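NIF3-related protein (Bacillus cereus, PDB 2GX8) is of unknown function but, as a Nif3-family member, binds zinc at a conserved dimetal motif and carries a domain proposed to be regulatory. Local coordinates at residues E159-V164 with E229-A234; K178-A183 with K242-A247. All blocks are in the same frame, centred on the assembly; numbering follows the deposited sequence.

Contact 1: E159-V164 with E229-A234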
ATOM      1  N   GLU C 159      -0.180 -24.604 -18.569  1.00 50.33           N
ATOM      2  CA  GLU C 159       0.772 -25.405 -17.819  1.00 52.63           C
ATOM      3  C   GLU C 159       2.192 -25.207 -18.365  1.00 53.89           C
ATOM      4  O   GLU C 159       2.373 -25.129 -19.583  1.00 54.36           O
ATOM      5  CB  GLU C 159       0.375 -26.877 -17.977  1.00 53.04           C
ATOM      6  CG  GLU C 159       1.127 -27.865 -17.104  1.00 54.55           C
ATOM      7  CD  GLU C 159       0.350 -28.323 -15.902  1.00 57.29           C
ATOM      8  OE1 GLU C 159      -0.701 -28.979 -16.084  1.00 58.65           O
ATOM      9  OE2 GLU C 159       0.817 -28.076 -14.776  1.00 59.54           O
ATOM     10  N   GLU C 160       3.184 -25.066 -17.482  1.00 55.14           N
ATOM     11  CA  GLU C 160       4.591 -24.998 -17.918  1.00 56.48           C
ATOM     12  C   GLU C 160       4.982 -26.409 -18.376  1.00 55.17           C
ATOM     13  O   GLU C 160       4.603 -27.402 -17.737  1.00 54.16           O
ATOM     14  CB  GLU C 160       5.528 -24.562 -16.780  1.00 56.54           C
ATOM     15  CG  GLU C 160       5.333 -23.135 -16.274  1.00 60.46           C
ATOM     16  CD  GLU C 160       6.204 -22.810 -15.048  1.00 60.95           C
ATOM     17  OE1 GLU C 160       7.221 -23.502 -14.817  1.00 65.33           O
ATOM     18  OE2 GLU C 160       5.868 -21.858 -14.303  1.00 67.45           O
ATOM     19  N   MET C 161       5.706 -26.498 -19.489  1.00 54.77           N
ATOM     20  CA  MET C 161       6.131 -27.799 -20.024  1.00 54.91           C
ATOM     21  C   MET C 161       7.595 -28.067 -19.727  1.00 54.23           C
ATOM     22  O   MET C 161       8.413 -27.141 -19.648  1.00 53.66           O
ATOM     23  CB  MET C 161       5.898 -27.905 -21.541  1.00 55.37           C
ATOM     24  CG  MET C 161       4.440 -27.770 -22.048  1.00 56.05           C
ATOM     25  SD  MET C 161       3.286 -29.116 -21.710  1.00 56.39           S
ATOM     26  CE  MET C 161       2.624 -28.532 -20.196  1.00 60.62           C
ATOM     27  N   LYS C 162       7.907 -29.345 -19.562  1.00 54.30           N
ATOM     28  CA  LYS C 162       9.251 -29.794 -19.242  1.00 53.78           C
ATOM     29  C   LYS C 162       9.662 -30.905 -20.161  1.00 53.35           C
ATOM     30  O   LYS C 162       8.831 -31.705 -20.569  1.00 54.25           O
ATOM     31  CB  LYS C 162       9.298 -30.360 -17.825  1.00 53.29           C
ATOM     32  CG  LYS C 162       8.774 -29.423 -16.752  1.00 54.50           C
ATOM     33  CD  LYS C 162       9.485 -28.099 -16.897  1.00 53.65           C
ATOM     34  CE  LYS C 162       8.843 -27.032 -16.098  1.00 50.13           C
ATOM     35  NZ  LYS C 162       9.215 -27.226 -14.704  1.00 54.14           N
ATOM     36  N   LYS C 163      10.944 -30.943 -20.493  1.00 52.76           N
ATOM     37  CA  LYS C 163      11.486 -32.037 -21.254  1.00 52.47           C
ATOM     38  C   LYS C 163      12.238 -32.939 -20.257  1.00 53.30           C
ATOM     39  O   LYS C 163      13.152 -32.509 -19.547  1.00 50.42           O
ATOM     40  CB  LYS C 163      12.446 -31.535 -22.316  1.00 53.19           C
ATOM     41  CG  LYS C 163      12.667 -32.518 -23.477  1.00 51.46           C
ATOM     42  CD  LYS C 163      11.387 -32.684 -24.267  1.00 51.91           C
ATOM     43  CE  LYS C 163      11.624 -33.582 -25.478  1.00 58.13           C
ATOM     44  NZ  LYS C 163      10.412 -34.038 -26.190  1.00 58.97           N
ATOM     45  N   VAL C 164      11.815 -34.189 -20.154  1.00 53.83           N
ATOM     46  CA  VAL C 164      12.553 -35.112 -19.317  1.00 52.97           C
ATOM     47  C   VAL C 164      13.472 -35.898 -20.229  1.00 53.49           C
ATOM     48  O   VAL C 164      13.017 -36.498 -21.204  1.00 53.20           O
ATOM     49  CB  VAL C 164      11.647 -36.109 -18.612  1.00 53.06           C
ATOM     50  CG1 VAL C 164      12.488 -37.078 -17.751  1.00 49.61           C
ATOM     51  CG2 VAL C 164      10.652 -35.396 -17.765  1.00 53.44           C
ATOM     52  N   GLU C 229      14.145 -38.949 -24.476  1.00 52.66           N
ATOM     53  CA  GLU C 229      13.534 -37.690 -24.092  1.00 53.48           C
ATOM     54  C   GLU C 229      12.041 -37.726 -24.344  1.00 54.42           C
ATOM     55  O   GLU C 229      11.563 -38.424 -25.257  1.00 54.97           O
ATOM     56  CB  GLU C 229      14.188 -36.504 -24.780  1.00 53.36           C
ATOM     57  CG  GLU C 229      14.008 -36.442 -26.246  1.00 57.89           C
ATOM     58  CD  GLU C 229      14.567 -35.172 -26.827  1.00 63.64           C
ATOM     59  OE1 GLU C 229      15.710 -34.810 -26.505  1.00 69.90           O
ATOM     60  OE2 GLU C 229      13.866 -34.529 -27.627  1.00 67.89           O
ATOM     61  N   THR C 230      11.305 -36.997 -23.515  1.00 54.96           N
ATOM     62  CA  THR C 230       9.857 -36.945 -23.628  1.00 55.04           C
ATOM     63  C   THR C 230       9.383 -35.671 -22.940  1.00 57.34           C
ATOM     64  O   THR C 230      10.027 -35.179 -21.996  1.00 58.17           O
ATOM     65  CB  THR C 230       9.184 -38.197 -23.025  1.00 53.57           C
ATOM     66  OG1 THR C 230       7.864 -38.340 -23.558  1.00 55.34           O
ATOM     67  CG2 THR C 230       9.119 -38.139 -21.530  1.00 50.24           C
ATOM     68  N   ILE C 231       8.286 -35.121 -23.441  1.00 57.33           N
ATOM     69  CA  ILE C 231       7.730 -33.892 -22.918  1.00 58.21           C
ATOM     70  C   ILE C 231       6.667 -34.179 -21.828  1.00 57.71           C
ATOM     71  O   ILE C 231       5.962 -35.187 -21.871  1.00 56.97           O
ATOM     72  CB  ILE C 231       7.187 -33.010 -24.112  1.00 59.41           C
ATOM     73  CG1 ILE C 231       6.842 -31.570 -23.676  1.00 59.88           C
ATOM     74  CG2 ILE C 231       6.023 -33.698 -24.838  1.00 59.69           C
ATOM     75  CD1 ILE C 231       6.462 -30.643 -24.834  1.00 58.49           C
ATOM     76  N   ILE C 232       6.594 -33.313 -20.824  1.00 57.85           N
ATOM     77  CA  ILE C 232       5.592 -33.439 -19.764  1.00 58.84           C
ATOM     78  C   ILE C 232       5.060 -32.102 -19.286  1.00 58.55           C
ATOM     79  O   ILE C 232       5.746 -31.083 -19.414  1.00 59.48           O
ATOM     80  CB  ILE C 232       6.102 -34.165 -18.466  1.00 57.99           C
ATOM     81  CG1 ILE C 232       7.262 -33.407 -17.824  1.00 59.02           C
ATOM     82  CG2 ILE C 232       6.423 -35.613 -18.713  1.00 58.55           C
ATOM     83  CD1 ILE C 232       7.576 -33.883 -16.425  1.00 58.59           C
ATOM     84  N   PRO C 233       3.809 -32.100 -18.783  1.00 58.11           N
ATOM     85  CA  PRO C 233       3.285 -30.931 -18.096  1.00 57.59           C
ATOM     86  C   PRO C 233       3.833 -30.988 -16.674  1.00 56.75           C
ATOM     87  O   PRO C 233       3.886 -32.072 -16.090  1.00 56.43           O
ATOM     88  CB  PRO C 233       1.759 -31.143 -18.111  1.00 57.55           C
ATOM     89  CG  PRO C 233       1.537 -32.583 -18.356  1.00 58.98           C
ATOM     90  CD  PRO C 233       2.814 -33.187 -18.897  1.00 58.13           C
ATOM     91  N   ALA C 234       4.245 -29.847 -16.134  1.00 55.68           N
ATOM     92  CA  ALA C 234       4.798 -29.770 -14.786  1.00 56.08           C
ATOM     93  C   ALA C 234       4.024 -30.546 -13.692  1.00 56.85           C
ATOM     94  O   ALA C 234       4.630 -31.135 -12.802  1.00 56.89           O
ATOM     95  CB  ALA C 234       4.981 -28.308 -14.386  1.00 55.21           C
TER

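Contact 2: K178-A183 with K242-A247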
ATOM      1  N   LYS C 178       7.805 -47.316 -21.973  1.00 55.68           N
ATOM      2  CA  LYS C 178       6.439 -47.748 -21.685  1.00 55.79           C
ATOM      3  C   LYS C 178       5.958 -47.126 -20.394  1.00 55.65           C
ATOM      4  O   LYS C 178       4.829 -46.675 -20.310  1.00 56.13           O
ATOM      5  CB  LYS C 178       6.347 -49.271 -21.582  1.00 55.95           C
ATOM      6  CG  LYS C 178       4.913 -49.786 -21.468  1.00 57.24           C
ATOM      7  CD  LYS C 178       4.868 -51.289 -21.263  1.00 57.92           C
ATOM      8  CE  LYS C 178       3.439 -51.831 -21.355  1.00 60.76           C
ATOM      9  NZ  LYS C 178       2.532 -51.349 -20.274  1.00 61.69           N
ATOM     10  N   ALA C 179       6.840 -47.109 -19.399  1.00 55.90           N
ATOM     11  CA  ALA C 179       6.553 -46.567 -18.081  1.00 55.76           C
ATOM     12  C   ALA C 179       6.277 -45.082 -18.149  1.00 55.91           C
ATOM     13  O   ALA C 179       5.388 -44.586 -17.489  1.00 56.25           O
ATOM     14  CB  ALA C 179       7.711 -46.834 -17.158  1.00 55.41           C
ATOM     15  N   LEU C 180       7.070 -44.370 -18.936  1.00 57.12           N
ATOM     16  CA  LEU C 180       6.889 -42.934 -19.113  1.00 57.38           C
ATOM     17  C   LEU C 180       5.553 -42.634 -19.776  1.00 58.26           C
ATOM     18  O   LEU C 180       4.814 -41.764 -19.327  1.00 58.54           O
ATOM     19  CB  LEU C 180       8.019 -42.368 -19.957  1.00 57.29           C
ATOM     20  CG  LEU C 180       9.389 -42.170 -19.309  1.00 57.74           C
ATOM     21  CD1 LEU C 180      10.371 -41.777 -20.374  1.00 59.93           C
ATOM     22  CD2 LEU C 180       9.359 -41.098 -18.233  1.00 55.17           C
ATOM     23  N   GLY C 181       5.246 -43.390 -20.827  1.00 58.63           N
ATOM     24  CA  GLY C 181       4.021 -43.226 -21.593  1.00 58.80           C
ATOM     25  C   GLY C 181       2.774 -43.518 -20.798  1.00 59.23           C
ATOM     26  O   GLY C 181       1.895 -42.659 -20.708  1.00 58.53           O
ATOM     27  N   ASP C 182       2.711 -44.727 -20.226  1.00 59.68           N
ATOM     28  CA  ASP C 182       1.600 -45.171 -19.377  1.00 60.32           C
ATOM     29  C   ASP C 182       1.304 -44.158 -18.273  1.00 60.44           C
ATOM     30  O   ASP C 182       0.148 -43.930 -17.941  1.00 60.37           O
ATOM     31  CB  ASP C 182       1.884 -46.550 -18.771  1.00 60.22           C
ATOM     32  CG  ASP C 182       1.843 -47.676 -19.804  1.00 61.08           C
ATOM     33  OD1 ASP C 182       1.631 -47.411 -21.012  1.00 61.41           O
ATOM     34  OD2 ASP C 182       2.014 -48.843 -19.396  1.00 61.77           O
ATOM     35  N   ALA C 183       2.358 -43.539 -17.745  1.00 60.83           N
ATOM     36  CA  ALA C 183       2.259 -42.513 -16.704  1.00 61.52           C
ATOM     37  C   ALA C 183       1.828 -41.128 -17.227  1.00 61.75           C
ATOM     38  O   ALA C 183       1.744 -40.172 -16.449  1.00 62.01           O
ATOM     39  CB  ALA C 183       3.588 -42.402 -15.938  1.00 61.42           C
ATOM     40  N   LYS C 242       8.640 -40.906 -10.794  1.00 57.70           N
ATOM     41  CA  LYS C 242       8.548 -42.088  -9.948  1.00 57.59           C
ATOM     42  C   LYS C 242       8.424 -43.380 -10.761  1.00 57.69           C
ATOM     43  O   LYS C 242       9.087 -44.375 -10.455  1.00 58.40           O
ATOM     44  CB  LYS C 242       7.392 -41.954  -8.945  1.00 58.05           C
ATOM     45  CG  LYS C 242       7.195 -43.186  -8.057  1.00 57.40           C
ATOM     46  CD  LYS C 242       6.108 -43.004  -7.029  1.00 58.30           C
ATOM     47  CE  LYS C 242       6.545 -42.095  -5.907  1.00 59.38           C
ATOM     48  NZ  LYS C 242       5.585 -42.168  -4.777  1.00 60.98           N
ATOM     49  N   ALA C 243       7.581 -43.356 -11.793  1.00 57.34           N
ATOM     50  CA  ALA C 243       7.370 -44.508 -12.677  1.00 57.30           C
ATOM     51  C   ALA C 243       8.636 -44.820 -13.466  1.00 57.25           C
ATOM     52  O   ALA C 243       9.009 -45.985 -13.671  1.00 57.15           O
ATOM     53  CB  ALA C 243       6.224 -44.233 -13.628  1.00 57.16           C
ATOM     54  N   MET C 244       9.289 -43.757 -13.910  1.00 57.89           N
ATOM     55  CA  MET C 244      10.526 -43.847 -14.654  1.00 57.60           C
ATOM     56  C   MET C 244      11.608 -44.545 -13.808  1.00 58.32           C
ATOM     57  O   MET C 244      12.225 -45.528 -14.260  1.00 57.95           O
ATOM     58  CB  MET C 244      10.969 -42.438 -14.983  1.00 58.15           C
ATOM     59  CG  MET C 244      12.154 -42.326 -15.881  1.00 57.42           C
ATOM     60  SD  MET C 244      12.746 -40.619 -15.848  1.00 57.77           S
ATOM     61  CE  MET C 244      13.617 -40.566 -14.289  1.00 52.84           C
ATOM     62  N   VAL C 245      11.807 -44.048 -12.579  1.00 58.12           N
ATOM     63  CA  VAL C 245      12.788 -44.597 -11.635  1.00 56.91           C
ATOM     64  C   VAL C 245      12.502 -46.060 -11.283  1.00 56.59           C
ATOM     65  O   VAL C 245      13.420 -46.879 -11.191  1.00 56.34           O
ATOM     66  CB  VAL C 245      12.886 -43.728 -10.357  1.00 56.64           C
ATOM     67  CG1 VAL C 245      13.574 -44.490  -9.205  1.00 57.89           C
ATOM     68  CG2 VAL C 245      13.621 -42.456 -10.658  1.00 54.69           C
ATOM     69  N   THR C 246      11.230 -46.389 -11.098  1.00 56.69           N
ATOM     70  CA  THR C 246      10.856 -47.761 -10.772  1.00 56.74           C
ATOM     71  C   THR C 246      11.264 -48.732 -11.891  1.00 56.03           C
ATOM     72  O   THR C 246      11.907 -49.791 -11.617  1.00 55.38           O
ATOM     73  CB  THR C 246       9.345 -47.887 -10.482  1.00 57.33           C
ATOM     74  OG1 THR C 246       8.949 -46.878  -9.543  1.00 59.62           O
ATOM     75  CG2 THR C 246       9.027 -49.260  -9.906  1.00 56.59           C
ATOM     76  N   ALA C 247      10.932 -48.337 -13.149  1.00 56.09           N
ATOM     77  CA  ALA C 247      11.206 -49.177 -14.321  1.00 56.10           C
ATOM     78  C   ALA C 247      12.682 -49.268 -14.622  1.00 56.78           C
ATOM     79  O   ALA C 247      13.168 -50.274 -15.160  1.00 56.63           O
ATOM     80  CB  ALA C 247      10.471 -48.638 -15.530  1.00 56.20           C
TER

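Contact 1: E159-V164 with E229-A234
Lys162 and Ile232 face each other as an antiparallel hydrogen-bonded pair. Lys162 N donates to Ile232 O at 2.8 Å, and Ile232 N returns a bond to Lys162 O at 2.8 Å. Val164 and Thr230 are joined in the same way, with Val164 N to Thr230 O at 2.8 Å. At the other end, beyond Met161 and Pro233, Ala234 N donates to Glu160 O at 2.9 Å. Met161 pairs with Pro233 and Lys163 with Ile231 as non-hydrogen-bonded pairs.

Apolar contacts lie on both faces. The Met161 chain bends twice, at chi2 and chi3, and lays CE on Pro233 CB at a tight 3.5 Å. Glu159 CG meets the same Pro233 CB at 3.5 Å. On the other face, which helix 237-247 covers, Val164 CG2 touches Ile232 CD1 at 3.7 Å, and Val164 also packs on Ile241.

Charged groups are mostly held elsewhere. Lys163 NZ forms a long salt bridge of 3.8 Å with Glu229 OE2. Glu229 OE1 is bound by Arg227 of its own chain and Arg227 of a second subunit. Lys162 NZ pairs with Asp261 of a third subunit.

Strand 150-168 also pairs with strand 255-260, and strand 221-233 with strand 194-206. Segments 159-164 and 229-234 thus form the central strand pair of a ferredoxin-like antiparallel sheet.

Contact 2: K178-A183 with K242-A247
Ala179 and Leu180 meet Ala243 and Met244 where the two helices of a ferredoxin-like beta-alpha-beta-beta-alpha-beta unit pack side by side on one face of its sheet. The helix segments run nearly antiparallel, at 157°, and their axes come within 8.4 Å. Alanines at the interface allow this closeness. The CA atoms of Ala179 and Ala243 are 5.8 Å apart.

Four alanine methyl groups meet between the helices. Ala179 CB touches Ala247 CB at 3.7 Å and also lies 3.8 Å from the backbone oxygen Ala243 O. One turn further on, Ala183 CB meets Ala243 CB at 4.0 Å. The contact is entirely by packing, and it is small.

Leu180 and Met244 make the pairing nearer the sheet. They lie alongside each other and point the same way. Leu180 CD2 rests 3.9 Å from Met244 CG. With CG anti to the backbone N (chi1 -174°), the Met244 chain runs alongside Leu180 CD2 and on to Val166 of strand 150-168. Leu180 also packs on Val240, one turn before Met244.

The outer polar side chains take no part in the packing. Lys178 NZ makes a salt bridge one turn on to Asp182 OD2 at 2.7 Å, and OD2 accepts through its syn lone pair. Asp182 OD1 is bound by His193. In the other helix Lys242 O accepts two bonds, from Thr246 N and, at 2.7 Å, from Thr246 OG1, which approach from opposite faces of the carbonyl plane.

The centres of contacts 1 and 2 are about 14 Å apart. Contact 1 lies in the sheet, and contact 2 joins the two helices that cover one face of it. Their segments alternate along the chain: 159-164, 178-183, 229-234, 242-247. Helix 170-182 follows strand 150-168, and helix 237-247 follows strand 221-233. The two layers touch directly, through Thr230 CG2 with Leu180 CD1 at 4.0 Å and Val164 CG1 with Met244 SD at 4.0 Å. In sequence this unit falls between the zinc ligands Asp131 and His357. It is therefore consistent with an inserted, probably regulatory domain, whose strands also contact other subunits.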